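Local coordinates for GH26C (Muricauda sp. MAR_2010_75, PDB 6Q78), which is a family 26 glycoside hydrolase that probably hydrolyses internal beta-1,4-mannosidic bonds in mannan polysaccharides, at residues Asp194-Lys199 / Ile246-Phe251; Lys202-Thr207 / Thr254-Thr259; Lys208-Ser213 / Val218-Arg223. All coordinates share one frame; numbering follows the deposited sequence.

Interaction 1 of 3, residues Asp194-Lys199 / Ile246-Phe251; sequences DYYKQK and IQLWQF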
# COMPACT_ATOMS: atom_id res chain seq x y z
N ASP A 194 -3.63 -23.44 -10.98
CA ASP A 194 -3.76 -24.10 -9.69
C ASP A 194 -2.67 -23.65 -8.73
O ASP A 194 -2.93 -23.43 -7.54
CB ASP A 194 -3.72 -25.61 -9.87
CG ASP A 194 -5.02 -26.17 -10.43
OD1 ASP A 194 -4.99 -27.26 -11.03
OD2 ASP A 194 -6.06 -25.51 -10.28
N TYR A 195 -1.44 -23.47 -9.23
CA TYR A 195 -0.36 -22.90 -8.42
C TYR A 195 -0.77 -21.55 -7.84
O TYR A 195 -0.53 -21.25 -6.65
CB TYR A 195 0.85 -22.72 -9.33
CG TYR A 195 2.04 -21.98 -8.75
CD1 TYR A 195 2.15 -20.61 -8.86
CD2 TYR A 195 3.08 -22.66 -8.15
CE1 TYR A 195 3.25 -19.93 -8.38
CE2 TYR A 195 4.19 -21.97 -7.64
CZ TYR A 195 4.26 -20.61 -7.79
OH TYR A 195 5.36 -19.92 -7.30
N TYR A 196 -1.37 -20.70 -8.68
CA TYR A 196 -1.77 -19.37 -8.22
C TYR A 196 -2.89 -19.46 -7.18
O TYR A 196 -2.88 -18.73 -6.18
CB TYR A 196 -2.21 -18.53 -9.41
CG TYR A 196 -2.65 -17.14 -9.04
CD1 TYR A 196 -1.80 -16.31 -8.31
CD2 TYR A 196 -3.91 -16.66 -9.40
CE1 TYR A 196 -2.18 -15.02 -7.95
CE2 TYR A 196 -4.31 -15.33 -9.05
CZ TYR A 196 -3.42 -14.54 -8.32
OH TYR A 196 -3.75 -13.27 -7.91
N LYS A 197 -3.86 -20.35 -7.39
CA LYS A 197 -4.90 -20.53 -6.38
C LYS A 197 -4.30 -20.93 -5.05
O LYS A 197 -4.75 -20.45 -4.01
CB LYS A 197 -5.95 -21.54 -6.86
CG LYS A 197 -6.87 -20.97 -7.95
CD LYS A 197 -8.03 -21.92 -8.33
CE LYS A 197 -7.62 -23.21 -8.93
NZ LYS A 197 -8.94 -23.86 -9.26
N GLN A 198 -3.26 -21.79 -5.06
CA GLN A 198 -2.63 -22.17 -3.80
C GLN A 198 -1.97 -20.98 -3.12
O GLN A 198 -2.01 -20.87 -1.89
CB GLN A 198 -1.62 -23.31 -4.05
CG GLN A 198 -1.18 -24.02 -2.77
CD GLN A 198 -0.20 -23.21 -1.94
OE1 GLN A 198 0.73 -22.60 -2.46
NE2 GLN A 198 -0.42 -23.20 -0.62
N LYS A 199 -1.37 -20.08 -3.90
CA LYS A 199 -0.80 -18.87 -3.29
C LYS A 199 -1.88 -18.00 -2.65
O LYS A 199 -1.69 -17.44 -1.56
CB LYS A 199 -0.04 -18.05 -4.33
CG LYS A 199 1.15 -18.75 -4.99
CD LYS A 199 2.11 -19.37 -3.96
CE LYS A 199 3.38 -19.84 -4.70
NZ LYS A 199 4.38 -20.46 -3.74
N ILE A 246 -7.29 -7.16 -16.14
CA ILE A 246 -8.58 -7.01 -15.47
C ILE A 246 -9.14 -8.37 -15.06
O ILE A 246 -9.68 -8.53 -13.96
CB ILE A 246 -9.54 -6.24 -16.39
CG1 ILE A 246 -9.11 -4.77 -16.47
CG2 ILE A 246 -10.99 -6.33 -15.88
CD1 ILE A 246 -9.98 -3.97 -17.46
N GLN A 247 -8.99 -9.38 -15.93
CA GLN A 247 -9.43 -10.73 -15.58
C GLN A 247 -8.69 -11.24 -14.36
O GLN A 247 -9.28 -11.88 -13.49
CB GLN A 247 -9.20 -11.67 -16.76
CG GLN A 247 -9.69 -13.08 -16.51
CD GLN A 247 -9.33 -14.06 -17.63
OE1 GLN A 247 -8.73 -13.69 -18.64
NE2 GLN A 247 -9.73 -15.32 -17.46
N LEU A 248 -7.38 -11.01 -14.30
CA LEU A 248 -6.61 -11.42 -13.13
C LEU A 248 -7.12 -10.74 -11.86
O LEU A 248 -7.35 -11.40 -10.84
CB LEU A 248 -5.13 -11.08 -13.35
CG LEU A 248 -4.25 -11.26 -12.11
CD1 LEU A 248 -4.21 -12.71 -11.60
CD2 LEU A 248 -2.83 -10.75 -12.40
N TRP A 249 -7.36 -9.43 -11.94
CA TRP A 249 -7.85 -8.71 -10.77
C TRP A 249 -9.20 -9.24 -10.31
O TRP A 249 -9.42 -9.45 -9.11
CB TRP A 249 -7.94 -7.22 -11.08
CG TRP A 249 -6.99 -6.39 -10.25
CD1 TRP A 249 -5.69 -6.13 -10.55
CD2 TRP A 249 -7.24 -5.75 -8.98
NE1 TRP A 249 -5.12 -5.35 -9.57
CE2 TRP A 249 -6.04 -5.11 -8.60
CE3 TRP A 249 -8.38 -5.61 -8.15
CZ2 TRP A 249 -5.95 -4.37 -7.42
CZ3 TRP A 249 -8.26 -4.91 -7.00
CH2 TRP A 249 -7.07 -4.28 -6.66
N GLN A 250 -10.14 -9.42 -11.25
CA GLN A 250 -11.48 -9.84 -10.86
C GLN A 250 -11.46 -11.26 -10.31
O GLN A 250 -12.15 -11.56 -9.32
CB GLN A 250 -12.46 -9.69 -12.02
CG GLN A 250 -12.61 -8.23 -12.45
CD GLN A 250 -13.56 -8.07 -13.60
OE1 GLN A 250 -13.90 -9.04 -14.28
NE2 GLN A 250 -13.99 -6.83 -13.86
N PHE A 251 -10.70 -12.16 -10.95
CA PHE A 251 -10.57 -13.50 -10.42
C PHE A 251 -10.02 -13.46 -9.00
O PHE A 251 -10.52 -14.16 -8.10
CB PHE A 251 -9.66 -14.37 -11.28
CG PHE A 251 -9.38 -15.67 -10.64
CD1 PHE A 251 -10.30 -16.71 -10.77
CD2 PHE A 251 -8.24 -15.86 -9.89
CE1 PHE A 251 -10.08 -17.91 -10.13
CE2 PHE A 251 -8.02 -17.05 -9.24
CZ PHE A 251 -8.93 -18.08 -9.35

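Interaction 2 of 3, residues Lys202-Thr207 / Thr254-Thr259; sequences KIASFT and TYLKNT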
# COMPACT_ATOMS: atom_id res chain seq x y z
N LYS A 202 -2.83 -19.42 0.60
CA LYS A 202 -1.88 -19.07 1.66
C LYS A 202 -2.10 -17.64 2.14
O LYS A 202 -2.11 -17.37 3.34
CB LYS A 202 -0.44 -19.23 1.15
CG LYS A 202 0.64 -18.84 2.17
CD LYS A 202 0.54 -19.72 3.43
CE LYS A 202 1.41 -19.17 4.58
NZ LYS A 202 2.88 -19.20 4.21
N ILE A 203 -2.32 -16.69 1.21
CA ILE A 203 -2.67 -15.34 1.63
C ILE A 203 -3.91 -15.35 2.51
O ILE A 203 -3.97 -14.65 3.54
CB ILE A 203 -2.84 -14.43 0.39
CG1 ILE A 203 -1.45 -14.13 -0.20
CG2 ILE A 203 -3.58 -13.11 0.79
CD1 ILE A 203 -1.51 -13.34 -1.49
N ALA A 204 -4.93 -16.11 2.12
CA ALA A 204 -6.17 -16.14 2.89
C ALA A 204 -5.97 -16.73 4.28
O ALA A 204 -6.49 -16.19 5.27
CB ALA A 204 -7.24 -16.92 2.13
N SER A 205 -5.24 -17.85 4.38
CA SER A 205 -5.05 -18.47 5.69
C SER A 205 -4.22 -17.56 6.59
O SER A 205 -4.53 -17.41 7.78
CB SER A 205 -4.44 -19.87 5.56
OG SER A 205 -3.12 -19.80 5.09
N PHE A 206 -3.20 -16.89 6.03
CA PHE A 206 -2.45 -15.94 6.84
C PHE A 206 -3.36 -14.81 7.29
O PHE A 206 -3.34 -14.40 8.47
CB PHE A 206 -1.25 -15.39 6.04
CG PHE A 206 -0.45 -14.36 6.78
CD1 PHE A 206 -0.77 -13.01 6.70
CD2 PHE A 206 0.61 -14.75 7.60
CE1 PHE A 206 -0.00 -12.07 7.38
CE2 PHE A 206 1.35 -13.81 8.30
CZ PHE A 206 1.05 -12.49 8.19
N THR A 207 -4.10 -14.23 6.35
CA THR A 207 -4.92 -13.07 6.68
C THR A 207 -6.00 -13.41 7.72
O THR A 207 -6.25 -12.62 8.66
CB THR A 207 -5.54 -12.53 5.40
OG1 THR A 207 -4.51 -12.09 4.51
CG2 THR A 207 -6.47 -11.34 5.67
N THR A 254 -12.57 -12.08 -6.33
CA THR A 254 -13.66 -13.01 -6.10
C THR A 254 -13.18 -14.27 -5.39
O THR A 254 -13.87 -14.81 -4.52
CB THR A 254 -14.32 -13.31 -7.44
OG1 THR A 254 -14.89 -12.09 -7.95
CG2 THR A 254 -15.42 -14.37 -7.31
N TYR A 255 -11.99 -14.77 -5.75
CA TYR A 255 -11.51 -15.98 -5.10
C TYR A 255 -11.23 -15.74 -3.62
O TYR A 255 -11.59 -16.57 -2.77
CB TYR A 255 -10.25 -16.48 -5.81
CG TYR A 255 -9.91 -17.93 -5.51
CD1 TYR A 255 -10.65 -18.96 -6.05
CD2 TYR A 255 -8.83 -18.27 -4.70
CE1 TYR A 255 -10.34 -20.28 -5.78
CE2 TYR A 255 -8.50 -19.60 -4.44
CZ TYR A 255 -9.27 -20.59 -4.97
OH TYR A 255 -8.98 -21.93 -4.71
N LEU A 256 -10.62 -14.60 -3.29
CA LEU A 256 -10.36 -14.29 -1.89
C LEU A 256 -11.64 -14.01 -1.11
O LEU A 256 -11.86 -14.58 -0.03
CB LEU A 256 -9.45 -13.07 -1.78
CG LEU A 256 -7.99 -13.40 -2.15
CD1 LEU A 256 -7.23 -12.12 -2.37
CD2 LEU A 256 -7.36 -14.18 -1.02
N LYS A 257 -12.52 -13.16 -1.66
CA LYS A 257 -13.72 -12.74 -0.93
C LYS A 257 -14.76 -13.84 -0.86
O LYS A 257 -15.36 -14.09 0.20
CB LYS A 257 -14.28 -11.49 -1.59
CG LYS A 257 -15.68 -11.11 -1.15
CD LYS A 257 -16.05 -9.73 -1.73
CE LYS A 257 -16.14 -9.73 -3.23
NZ LYS A 257 -17.41 -10.41 -3.60
N ASN A 258 -15.01 -14.52 -1.98
CA ASN A 258 -16.11 -15.47 -2.06
C ASN A 258 -15.65 -16.91 -1.80
O ASN A 258 -16.10 -17.53 -0.83
CB ASN A 258 -16.83 -15.30 -3.41
CG ASN A 258 -17.42 -13.91 -3.55
OD1 ASN A 258 -17.17 -13.20 -4.52
ND2 ASN A 258 -18.20 -13.50 -2.57
N THR A 259 -14.74 -17.44 -2.62
CA THR A 259 -14.32 -18.83 -2.43
C THR A 259 -13.66 -19.06 -1.08
O THR A 259 -13.94 -20.06 -0.40
CB THR A 259 -13.41 -19.25 -3.58
OG1 THR A 259 -14.13 -19.07 -4.80
CG2 THR A 259 -13.02 -20.71 -3.46

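Interaction 3 of 3, residues Lys208-Ser213 / Val218-Arg223; sequences KSLVGS and VPIIFR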
# COMPACT_ATOMS: atom_id res chain seq x y z
N LYS A 208 -6.64 -14.58 7.60
CA LYS A 208 -7.67 -14.96 8.56
C LYS A 208 -7.09 -15.37 9.90
O LYS A 208 -7.86 -15.56 10.85
CB LYS A 208 -8.47 -16.12 8.03
CG LYS A 208 -9.33 -15.79 6.87
CD LYS A 208 -10.02 -17.09 6.46
CE LYS A 208 -10.95 -16.91 5.36
NZ LYS A 208 -11.60 -18.25 5.17
N SER A 209 -5.76 -15.50 10.02
CA SER A 209 -5.10 -15.83 11.27
C SER A 209 -4.79 -14.61 12.10
O SER A 209 -4.35 -14.76 13.24
CB SER A 209 -3.77 -16.58 11.03
OG SER A 209 -2.69 -15.69 10.79
N LEU A 210 -4.98 -13.40 11.56
CA LEU A 210 -4.53 -12.17 12.22
C LEU A 210 -5.57 -11.74 13.24
O LEU A 210 -6.54 -11.05 12.88
CB LEU A 210 -4.32 -11.06 11.20
CG LEU A 210 -3.28 -11.35 10.13
CD1 LEU A 210 -3.31 -10.23 9.09
CD2 LEU A 210 -1.87 -11.45 10.79
N VAL A 211 -5.39 -12.14 14.49
CA VAL A 211 -6.33 -11.80 15.58
C VAL A 211 -5.62 -10.85 16.55
O VAL A 211 -4.58 -11.21 17.12
CB VAL A 211 -6.87 -13.05 16.29
CG1 VAL A 211 -7.81 -12.59 17.42
CG2 VAL A 211 -7.57 -13.97 15.31
N GLY A 212 -6.19 -9.65 16.74
CA GLY A 212 -5.61 -8.67 17.65
C GLY A 212 -5.80 -9.06 19.10
O GLY A 212 -6.49 -10.02 19.45
N SER A 213 -5.16 -8.28 19.97
CA SER A 213 -5.30 -8.53 21.40
C SER A 213 -6.74 -8.36 21.86
O SER A 213 -7.12 -8.95 22.89
CB SER A 213 -4.32 -7.66 22.22
OG SER A 213 -2.98 -8.03 22.00
N VAL A 218 -7.71 -8.55 12.24
CA VAL A 218 -7.03 -7.33 11.82
C VAL A 218 -7.45 -7.01 10.39
O VAL A 218 -7.16 -7.81 9.47
CB VAL A 218 -5.51 -7.51 11.85
CG1 VAL A 218 -4.82 -6.25 11.32
CG2 VAL A 218 -5.04 -7.86 13.27
N PRO A 219 -8.08 -5.87 10.11
CA PRO A 219 -8.34 -5.51 8.70
C PRO A 219 -7.04 -5.18 8.00
O PRO A 219 -6.18 -4.50 8.57
CB PRO A 219 -9.24 -4.27 8.79
CG PRO A 219 -9.85 -4.37 10.21
CD PRO A 219 -8.73 -4.92 11.04
N ILE A 220 -6.88 -5.69 6.78
CA ILE A 220 -5.73 -5.28 6.00
C ILE A 220 -6.17 -4.73 4.66
O ILE A 220 -7.17 -5.17 4.07
CB ILE A 220 -4.69 -6.40 5.83
CG1 ILE A 220 -5.23 -7.54 5.01
CG2 ILE A 220 -4.11 -6.89 7.20
CD1 ILE A 220 -4.13 -8.45 4.48
N ILE A 221 -5.39 -3.79 4.15
CA ILE A 221 -5.54 -3.30 2.78
C ILE A 221 -4.59 -4.10 1.90
O ILE A 221 -3.39 -4.13 2.15
CB ILE A 221 -5.23 -1.80 2.71
CG1 ILE A 221 -6.19 -1.00 3.61
CG2 ILE A 221 -5.23 -1.34 1.24
CD1 ILE A 221 -5.78 0.41 3.80
N PHE A 222 -5.14 -4.79 0.92
CA PHE A 222 -4.36 -5.63 0.02
C PHE A 222 -4.23 -4.91 -1.32
O PHE A 222 -5.25 -4.52 -1.95
CB PHE A 222 -5.08 -6.98 -0.13
CG PHE A 222 -4.40 -7.96 -1.07
CD1 PHE A 222 -5.17 -8.70 -1.98
CD2 PHE A 222 -3.05 -8.24 -0.98
CE1 PHE A 222 -4.59 -9.67 -2.79
CE2 PHE A 222 -2.46 -9.19 -1.83
CZ PHE A 222 -3.25 -9.90 -2.70
N ARG A 223 -2.97 -4.66 -1.74
CA ARG A 223 -2.63 -3.85 -2.92
C ARG A 223 -1.81 -4.69 -3.89
O ARG A 223 -0.59 -4.53 -3.95
CB ARG A 223 -1.85 -2.61 -2.47
CG ARG A 223 -1.58 -1.59 -3.58
CD ARG A 223 -0.98 -0.32 -2.98
NE ARG A 223 0.37 -0.54 -2.45
CZ ARG A 223 1.50 -0.30 -3.12
NH1 ARG A 223 1.48 0.15 -4.37
NH2 ARG A 223 2.66 -0.49 -2.53

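Interaction 1 of 3, residues Asp194-Lys199 / Ile246-Phe251
Two outer helices of the TIM barrel, 193-208 and 242-259, meet here through Tyr196 and Lys197 on one side and Leu248 and Phe251 on the other. The axes of segments 194-199 and 246-251 stay 13.1 Å apart and cross at -45°, so long side chains must bridge the distance. Tyr196 and Phe251 do this from opposite sides: with CG anti to the backbone N (chi1 180°), the Tyr196 ring is carried across to the other helix. Tyr196 CE2 lies 3.7 Å from Leu248 CD1, and the same methyl also touches CZ and OH. Phe251 comes from the other helix and runs antiparallel alongside this ring, edge beside edge, with Phe251 CD2 4.1 Å from Tyr196 CE2. Lys197 offers Phe251 only its aliphatic part: Lys197 CG meets the ring edge at Phe251 CZ, 3.8 Å away. Its chain then bends, and Lys197 NZ forms a long salt bridge, 3.5 Å, with Asp194 OD2 one turn earlier. The Tyr196 hydroxyl is hydrogen-bonded to Thr252 OG1, tying the tip of the ring to the second helix. With an alanine here, Leu248 CD1 and the Phe251 edge would probably face a gap, and Thr252 OG1 would lose its phenol partner. Helix 176-186 also covers Tyr196 and Leu248, through Ile186 and Leu183. Such apolar packing between successive outer helices is characteristic of the (beta/alpha)8 barrel of family 26 hydrolases.

Interaction 2 of 3, residues Lys202-Thr207 / Thr254-Thr259
Apolar contact alone joins the two segments: Leu256 reaches from helix 242-259 to Ile203 and Ala204 on helix 193-208. The small alanine lets the backbones come close, with Ala204 CA and Leu256 CA 6.6 Å apart. One branch of the leucine does the touching. Leu256 CD2 is 4.2 Å from Ala204 CB and 4.3 Å from Ile203 CG2, a loose fit over two adjacent residues. The branch gets there because CG of Leu256 lies anti to the carbonyl carbon (chi1 -74°). On the barrel side, Phe222 of strand 220-223 and Met265 of strand 265-269 touch both Ile203 and Leu256, while Leu260 and Val262 cover Ala204.

The hydrogen bonds within the two segments stay inside their own helix. Ile203 O is gripped twice by Thr207, at 2.8 Å from Thr207 N and 2.8 Å from Thr207 OG1, the two donors coming from opposite faces of the carbonyl plane. The buried hydroxyl thus spends its proton on its own helix. In the partner helix the last turn widens to the pi type. Asn258 N donates to Thr254 O at 2.8 Å, and Thr259 N makes a weak bond of 3.4 Å to Thr254 O. Near that end Lys257 NZ donates to Asn258 OD1, 2.9 Å away. Beside the apolar contact, Tyr255 OH is hydrogen-bonded to Glu201 OE2, a polar tie between the two helices.

Between these segments only methyl groups meet, so cohesion at this point probably comes from dispersion and the exclusion of water, with the neighbouring Tyr255-Glu201 bond as a directional tie.

Interaction 3 of 3, residues Lys208-Ser213 / Val218-Arg223
Leu210 and Val218 pair backbone to backbone and side chain to side chain where the loop after helix 193-208 turns into strand 220-223. Val218 N donates to Leu210 O at 2.8 Å, nearly straight (160° at the hydrogen), although the nitrogen is tilted 28° from the carbonyl plane. Beside this bond, Leu210 CB and Val218 CB are 3.8 Å apart. Val218 CG2 packs against the carbonyl as well, 3.5 Å from Leu210 O, and lies 4.1 Å from Gly212 N where the chain passes on.

Two residues along, Ile220 also faces the loop. The chain of Leu210, with CG anti to the carbonyl carbon (chi1 -61°), crosses it at about a right angle, and Leu210 CD1 meets Ile220 CG2 at 3.9 Å.

A second shell fixes both partners. Helix 132-150 packs on Leu210 through Arg141 and on Val218 through Leu145 and Phe148; Arg141 NH2 also hydrogen-bonds Ser209 O. Asn264 ND2 is bonded to Val218 O, while Ile220 backbone bonds to Asn264 and Leu266, and Ile221 bonds to Asn154 and Phe156, set strand 220-223 between strands 265-269 and 153-157. At the far end Arg223 forms salt bridges with Asp297 and Glu335, close to the C-terminal ends of the strands, where TIM-barrel enzymes carry their active sites. The pairing of Leu210 with Val218 closes a helix-to-strand loop at the opposite, N-terminal mouth of the parallel (beta/alpha)8 barrel.

In the fold
Interactions 1 and 2 hold the same pair of helices, 193-208 and 242-259, at successive places and touch where Lys197 CB packs on the Tyr255 hydroxyl. Interaction 1 is only partly buried and bridges widely spaced helix axes with aromatic rings and a lysine chain; interaction 2 is buried, closer and purely aliphatic. Interaction 3 is buried too, but local in sequence, and it alone adds a backbone hydrogen bond between its segments. Strand 220-223 lies between the helices in the chain, and its Phe222 touches Leu256 and Ile203 while Ile220 meets Thr207. Interaction 3 is thus nested within the loops closed by the other two and linked to interaction 2 by direct packing.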